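Local coordinates for sulfatase (Bacteroides fragilis CAG:558, PDB 6USS), which probably acts as a calcium-dependent arylsulfatase of a gut bacterium, captured here with its catalytic position substituted, at residues E381-M390 against T398-I408. The protein carries 1 engineered substitution. Numbering follows the deposited sequence.
Sequences EDFYPSILEM and TVQPIDGISFI
Asp382, Ser386 and Glu389, successive positions along the segment 381-390, hold the irregular chain that leads into helix 408-412; residues 404-408 run alongside helix 383-390 in the same direction, a contact of helix against extended loop beside the central sheet of the sulfatase fold. Three hydrogen bonds fix the pairing. Ile405 N reaches Asp382 OD1 at 2.7 Å, from 52° out of the carboxylate plane, and the same oxygen also forms a salt bridge with Arg421. Phe407 N donates to Ser386 OG at 3.0 Å, nearly straight, while that hydroxyl gives its own proton to Asp382 O, one turn back. The third runs from Ser406 OG to Glu389 OE1, 2.7 Å; Ser406 OG also accepts from Ile408 N, forming an ST turn at the start of helix 408-412. Close approach is evident where Gly404 CA lies 3.3 Å from Glu381 O, a CA-H...O contact. Phe407 CG sits between its backbone N and carbonyl carbon (chi1 49°), which turns one ring face to Ser386: OG lies over the ring centre and CB makes a CH-pi contact, 3.7 Å from the centroid. The ring edge meets the Phe383 face in a T-shaped pair, planes 74° apart. At the other end Ile402 CD1 packs 3.5 Å from Tyr384 CE1, and Tyr384 OH is hydrogen-bonded to Thr147 O. Phe383, Ile387 and Met390 pack on strands 35-41 and 315-321, whereas Tyr384 and Leu388 meet helix 149-155, placing helix 383-390 between sheet and loop.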
ATOM      1  N   GLU A 381       2.094  23.844   4.019  1.00 15.22           N
ATOM      2  CA  GLU A 381       3.302  23.010   4.064  1.00 16.96           C
ATOM      3  C   GLU A 381       3.824  22.804   5.481  1.00 17.03           C
ATOM      4  O   GLU A 381       4.593  21.863   5.704  1.00 16.22           O
ATOM      5  CB  GLU A 381       4.440  23.586   3.206  1.00 15.48           C
ATOM      6  CG  GLU A 381       4.886  24.976   3.590  1.00 13.60           C
ATOM      7  CD  GLU A 381       4.407  26.020   2.578  1.00 20.16           C
ATOM      8  OE1 GLU A 381       5.178  26.972   2.298  1.00 19.32           O
ATOM      9  OE2 GLU A 381       3.261  25.880   2.064  1.00 16.37           O
ATOM     10  N   ASP A 382       3.432  23.663   6.434  1.00 13.61           N
ATOM     11  CA  ASP A 382       3.817  23.479   7.833  1.00 15.62           C
ATOM     12  C   ASP A 382       3.197  22.226   8.457  1.00 18.49           C
ATOM     13  O   ASP A 382       3.747  21.683   9.431  1.00 17.31           O
ATOM     14  CB  ASP A 382       3.409  24.694   8.670  1.00 16.29           C
ATOM     15  CG  ASP A 382       3.966  26.002   8.136  1.00 18.01           C
ATOM     16  OD1 ASP A 382       4.949  25.975   7.360  1.00 16.92           O
ATOM     17  OD2 ASP A 382       3.401  27.065   8.493  1.00 17.66           O
ATOM     18  N   PHE A 383       2.042  21.781   7.942  1.00 16.39           N
ATOM     19  CA  PHE A 383       1.397  20.565   8.444  1.00 18.11           C
ATOM     20  C   PHE A 383       2.341  19.363   8.419  1.00 16.62           C
ATOM     21  O   PHE A 383       2.252  18.481   9.287  1.00 14.17           O
ATOM     22  CB  PHE A 383       0.139  20.248   7.619  1.00 13.84           C
ATOM     23  CG  PHE A 383      -1.075  21.066   7.989  1.00 11.01           C
ATOM     24  CD1 PHE A 383      -1.034  22.450   7.992  1.00 13.60           C
ATOM     25  CD2 PHE A 383      -2.277  20.440   8.289  1.00 14.63           C
ATOM     26  CE1 PHE A 383      -2.175  23.210   8.316  1.00 15.71           C
ATOM     27  CE2 PHE A 383      -3.421  21.185   8.616  1.00 15.14           C
ATOM     28  CZ  PHE A 383      -3.368  22.574   8.632  1.00 13.52           C
ATOM     29  N   TYR A 384       3.266  19.329   7.436  1.00 12.69           N
ATOM     30  CA  TYR A 384       4.159  18.180   7.281  1.00 17.04           C
ATOM     31  C   TYR A 384       5.121  18.035   8.460  1.00 18.69           C
ATOM     32  O   TYR A 384       5.065  17.005   9.159  1.00 14.28           O
ATOM     33  CB  TYR A 384       4.874  18.287   5.934  1.00 16.07           C
ATOM     34  CG  TYR A 384       5.836  17.207   5.515  1.00 14.63           C
ATOM     35  CD1 TYR A 384       7.035  17.005   6.187  1.00 17.05           C
ATOM     36  CD2 TYR A 384       5.579  16.444   4.380  1.00 16.58           C
ATOM     37  CE1 TYR A 384       7.934  16.041   5.762  1.00 16.70           C
ATOM     38  CE2 TYR A 384       6.464  15.498   3.934  1.00 15.37           C
ATOM     39  CZ  TYR A 384       7.642  15.294   4.626  1.00 18.45           C
ATOM     40  OH  TYR A 384       8.520  14.336   4.180  1.00 17.46           O
ATOM     41  N   PRO A 385       5.998  19.012   8.761  1.00 20.10           N
ATOM     42  CA  PRO A 385       6.811  18.884   9.985  1.00 19.05           C
ATOM     43  C   PRO A 385       5.975  18.779  11.242  1.00 16.02           C
ATOM     44  O   PRO A 385       6.404  18.111  12.180  1.00 16.30           O
ATOM     45  CB  PRO A 385       7.651  20.175  10.011  1.00 20.35           C
ATOM     46  CG  PRO A 385       7.441  20.838   8.703  1.00 18.50           C
ATOM     47  CD  PRO A 385       6.133  20.358   8.172  1.00 15.47           C
ATOM     48  N   SER A 386       4.801  19.426  11.300  1.00 17.57           N
ATOM     49  CA  SER A 386       4.028  19.435  12.545  1.00 20.05           C
ATOM     50  C   SER A 386       3.456  18.061  12.849  1.00 19.60           C
ATOM     51  O   SER A 386       3.463  17.611  14.000  1.00 20.99           O
ATOM     52  CB  SER A 386       2.899  20.462  12.486  1.00 14.30           C
ATOM     53  OG  SER A 386       3.390  21.741  12.140  1.00 18.15           O
ATOM     54  N   ILE A 387       2.963  17.370  11.826  1.00 20.99           N
ATOM     55  CA  ILE A 387       2.362  16.067  12.058  1.00 18.09           C
ATOM     56  C   ILE A 387       3.444  15.046  12.429  1.00 21.45           C
ATOM     57  O   ILE A 387       3.253  14.219  13.327  1.00 19.57           O
ATOM     58  CB  ILE A 387       1.527  15.664  10.826  1.00 14.54           C
ATOM     59  CG1 ILE A 387       0.202  16.439  10.846  1.00 14.84           C
ATOM     60  CG2 ILE A 387       1.309  14.155  10.799  1.00 14.84           C
ATOM     61  CD1 ILE A 387      -0.516  16.582   9.512  1.00 15.10           C
ATOM     62  N   LEU A 388       4.614  15.122  11.784  1.00 17.30           N
ATOM     63  CA  LEU A 388       5.722  14.247  12.152  1.00 19.97           C
ATOM     64  C   LEU A 388       6.165  14.482  13.595  1.00 23.46           C
ATOM     65  O   LEU A 388       6.530  13.526  14.299  1.00 20.29           O
ATOM     66  CB  LEU A 388       6.881  14.456  11.180  1.00 17.76           C
ATOM     67  CG  LEU A 388       6.508  14.052   9.747  1.00 18.83           C
ATOM     68  CD1 LEU A 388       7.639  14.342   8.787  1.00 18.80           C
ATOM     69  CD2 LEU A 388       6.077  12.586   9.671  1.00 12.35           C
ATOM     70  N   GLU A 389       6.153  15.744  14.043  1.00 17.11           N
ATOM     71  CA  GLU A 389       6.523  16.058  15.420  1.00 20.12           C
ATOM     72  C   GLU A 389       5.456  15.582  16.397  1.00 22.17           C
ATOM     73  O   GLU A 389       5.775  15.101  17.491  1.00 17.11           O
ATOM     74  CB  GLU A 389       6.758  17.561  15.572  1.00 20.40           C
ATOM     75  CG  GLU A 389       7.003  18.026  17.007  1.00 18.12           C
ATOM     76  CD  GLU A 389       7.527  19.465  17.081  1.00 31.28           C
ATOM     77  OE1 GLU A 389       7.729  20.097  16.006  1.00 26.82           O
ATOM     78  OE2 GLU A 389       7.759  19.959  18.213  1.00 28.09           O
ATOM     79  N   MET A 390       4.182  15.712  16.021  1.00 23.44           N
ATOM     80  CA  MET A 390       3.123  15.177  16.860  1.00 18.88           C
ATOM     81  C   MET A 390       3.296  13.683  17.033  1.00 19.82           C
ATOM     82  O   MET A 390       3.008  13.130  18.105  1.00 23.89           O
ATOM     83  CB  MET A 390       1.755  15.478  16.249  1.00 18.99           C
ATOM     84  CG  MET A 390       1.263  16.885  16.422  1.00 23.07           C
ATOM     85  SD  MET A 390      -0.031  17.175  15.204  1.00 24.98           S
ATOM     86  CE  MET A 390      -0.732  18.722  15.729  1.00 16.61           C
ATOM     87  N   THR A 398      14.663  13.308   4.038  1.00 20.19           N
ATOM     88  CA  THR A 398      13.769  13.483   2.907  1.00 17.49           C
ATOM     89  C   THR A 398      14.603  13.743   1.660  1.00 21.07           C
ATOM     90  O   THR A 398      15.685  14.324   1.747  1.00 19.18           O
ATOM     91  CB  THR A 398      12.815  14.660   3.158  1.00 21.62           C
ATOM     92  OG1 THR A 398      13.576  15.781   3.623  1.00 23.68           O
ATOM     93  CG2 THR A 398      11.787  14.317   4.231  1.00 24.35           C
ATOM     94  N   VAL A 399      14.100  13.317   0.491  1.00 21.66           N
ATOM     95  CA  VAL A 399      14.815  13.644  -0.745  1.00 18.19           C
ATOM     96  C   VAL A 399      14.702  15.127  -1.065  1.00 18.47           C
ATOM     97  O   VAL A 399      15.608  15.702  -1.677  1.00 24.42           O
ATOM     98  CB  VAL A 399      14.329  12.795  -1.942  1.00 25.46           C
ATOM     99  CG1 VAL A 399      14.592  11.297  -1.702  1.00 13.62           C
ATOM    100  CG2 VAL A 399      12.853  13.061  -2.261  1.00 19.47           C
ATOM    101  N   GLN A 400      13.603  15.768  -0.674  1.00 16.21           N
ATOM    102  CA  GLN A 400      13.336  17.157  -1.009  1.00 16.53           C
ATOM    103  C   GLN A 400      13.508  18.042   0.219  1.00 18.25           C
ATOM    104  O   GLN A 400      13.315  17.576   1.350  1.00 17.86           O
ATOM    105  CB  GLN A 400      11.905  17.330  -1.543  1.00 18.13           C
ATOM    106  CG  GLN A 400      10.817  17.350  -0.457  1.00 17.66           C
ATOM    107  CD  GLN A 400      10.584  15.979   0.202  1.00 18.93           C
ATOM    108  OE1 GLN A 400      11.332  15.021  -0.025  1.00 17.29           O
ATOM    109  NE2 GLN A 400       9.530  15.884   1.003  1.00 14.18           N
ATOM    110  N   PRO A 401      13.850  19.321   0.035  1.00 17.75           N
ATOM    111  CA  PRO A 401      13.875  20.247   1.178  1.00 19.57           C
ATOM    112  C   PRO A 401      12.487  20.412   1.770  1.00 19.86           C
ATOM    113  O   PRO A 401      11.479  20.294   1.073  1.00 19.24           O
ATOM    114  CB  PRO A 401      14.363  21.569   0.568  1.00 13.98           C
ATOM    115  CG  PRO A 401      14.858  21.232  -0.787  1.00 15.14           C
ATOM    116  CD  PRO A 401      14.101  20.016  -1.234  1.00 14.27           C
ATOM    117  N   ILE A 402      12.438  20.693   3.071  1.00 20.49           N
ATOM    118  CA  ILE A 402      11.173  20.889   3.774  1.00 24.00           C
ATOM    119  C   ILE A 402      10.997  22.377   4.040  1.00 22.71           C
ATOM    120  O   ILE A 402      11.684  22.950   4.895  1.00 23.67           O
ATOM    121  CB  ILE A 402      11.107  20.083   5.072  1.00 22.80           C
ATOM    122  CG1 ILE A 402      11.387  18.614   4.774  1.00 22.94           C
ATOM    123  CG2 ILE A 402       9.734  20.230   5.709  1.00 21.01           C
ATOM    124  CD1 ILE A 402      10.307  17.972   3.965  1.00 19.71           C
ATOM    125  N   ASP A 403      10.059  23.003   3.325  1.00 23.13           N
ATOM    126  CA  ASP A 403       9.765  24.420   3.518  1.00 18.29           C
ATOM    127  C   ASP A 403       8.825  24.683   4.696  1.00 16.07           C
ATOM    128  O   ASP A 403       8.889  25.756   5.295  1.00 16.47           O
ATOM    129  CB  ASP A 403       9.192  24.988   2.221  1.00 17.23           C
ATOM    130  CG  ASP A 403      10.142  24.786   1.035  1.00 24.32           C
ATOM    131  OD1 ASP A 403      11.307  25.226   1.121  1.00 23.71           O
ATOM    132  OD2 ASP A 403       9.749  24.176   0.024  1.00 25.33           O
ATOM    133  N   GLY A 404       7.968  23.729   5.057  1.00 20.30           N
ATOM    134  CA  GLY A 404       7.086  23.933   6.194  1.00 17.87           C
ATOM    135  C   GLY A 404       7.859  24.174   7.480  1.00 21.12           C
ATOM    136  O   GLY A 404       8.991  23.714   7.654  1.00 17.95           O
ATOM    137  N   ILE A 405       7.245  24.938   8.381  1.00 20.33           N
ATOM    138  CA  ILE A 405       7.792  25.222   9.704  1.00 20.88           C
ATOM    139  C   ILE A 405       6.793  24.715  10.736  1.00 19.36           C
ATOM    140  O   ILE A 405       5.614  25.084  10.692  1.00 19.41           O
ATOM    141  CB  ILE A 405       8.053  26.729   9.912  1.00 20.97           C
ATOM    142  CG1 ILE A 405       8.975  27.295   8.835  1.00 21.97           C
ATOM    143  CG2 ILE A 405       8.673  26.956  11.267  1.00 18.83           C
ATOM    144  CD1 ILE A 405      10.378  26.703   8.870  1.00 24.70           C
ATOM    145  N   SER A 406       7.260  23.880  11.655  1.00 17.96           N
ATOM    146  CA  SER A 406       6.374  23.323  12.670  1.00 19.04           C
ATOM    147  C   SER A 406       5.617  24.422  13.410  1.00 22.18           C
ATOM    148  O   SER A 406       6.195  25.449  13.779  1.00 24.99           O
ATOM    149  CB  SER A 406       7.170  22.487  13.656  1.00 14.37           C
ATOM    150  OG  SER A 406       6.286  21.868  14.552  1.00 19.81           O
ATOM    151  N   PHE A 407       4.307  24.232  13.581  1.00 14.80           N
ATOM    152  CA  PHE A 407       3.513  25.133  14.396  1.00 13.69           C
ATOM    153  C   PHE A 407       3.215  24.539  15.764  1.00 20.20           C
ATOM    154  O   PHE A 407       2.367  25.067  16.488  1.00 19.32           O
ATOM    155  CB  PHE A 407       2.211  25.540  13.689  1.00 17.40           C
ATOM    156  CG  PHE A 407       1.402  24.392  13.103  1.00 18.64           C
ATOM    157  CD1 PHE A 407       0.652  23.549  13.920  1.00 16.64           C
ATOM    158  CD2 PHE A 407       1.338  24.200  11.724  1.00 16.64           C
ATOM    159  CE1 PHE A 407      -0.108  22.497  13.386  1.00 12.92           C
ATOM    160  CE2 PHE A 407       0.573  23.149  11.176  1.00 18.95           C
ATOM    161  CZ  PHE A 407      -0.153  22.297  12.012  1.00 13.79           C
ATOM    162  N   ILE A 408       3.902  23.462  16.137  1.00 17.61           N
ATOM    163  CA  ILE A 408       3.781  22.887  17.475  1.00 20.02           C
ATOM    164  C   ILE A 408       4.069  23.966  18.522  1.00 19.91           C
ATOM    165  O   ILE A 408       3.415  23.976  19.580  1.00 19.86           O
ATOM    166  CB  ILE A 408       4.700  21.660  17.647  1.00 22.54           C
ATOM    167  CG1 ILE A 408       4.059  20.385  17.102  1.00 17.34           C
ATOM    168  CG2 ILE A 408       4.951  21.365  19.110  1.00 18.02           C
ATOM    169  CD1 ILE A 408       3.355  20.533  15.793  1.00 23.26           C
TER
HETATM  170  O   HOH W   1       3.938  27.235  11.325  1.00 17.81           O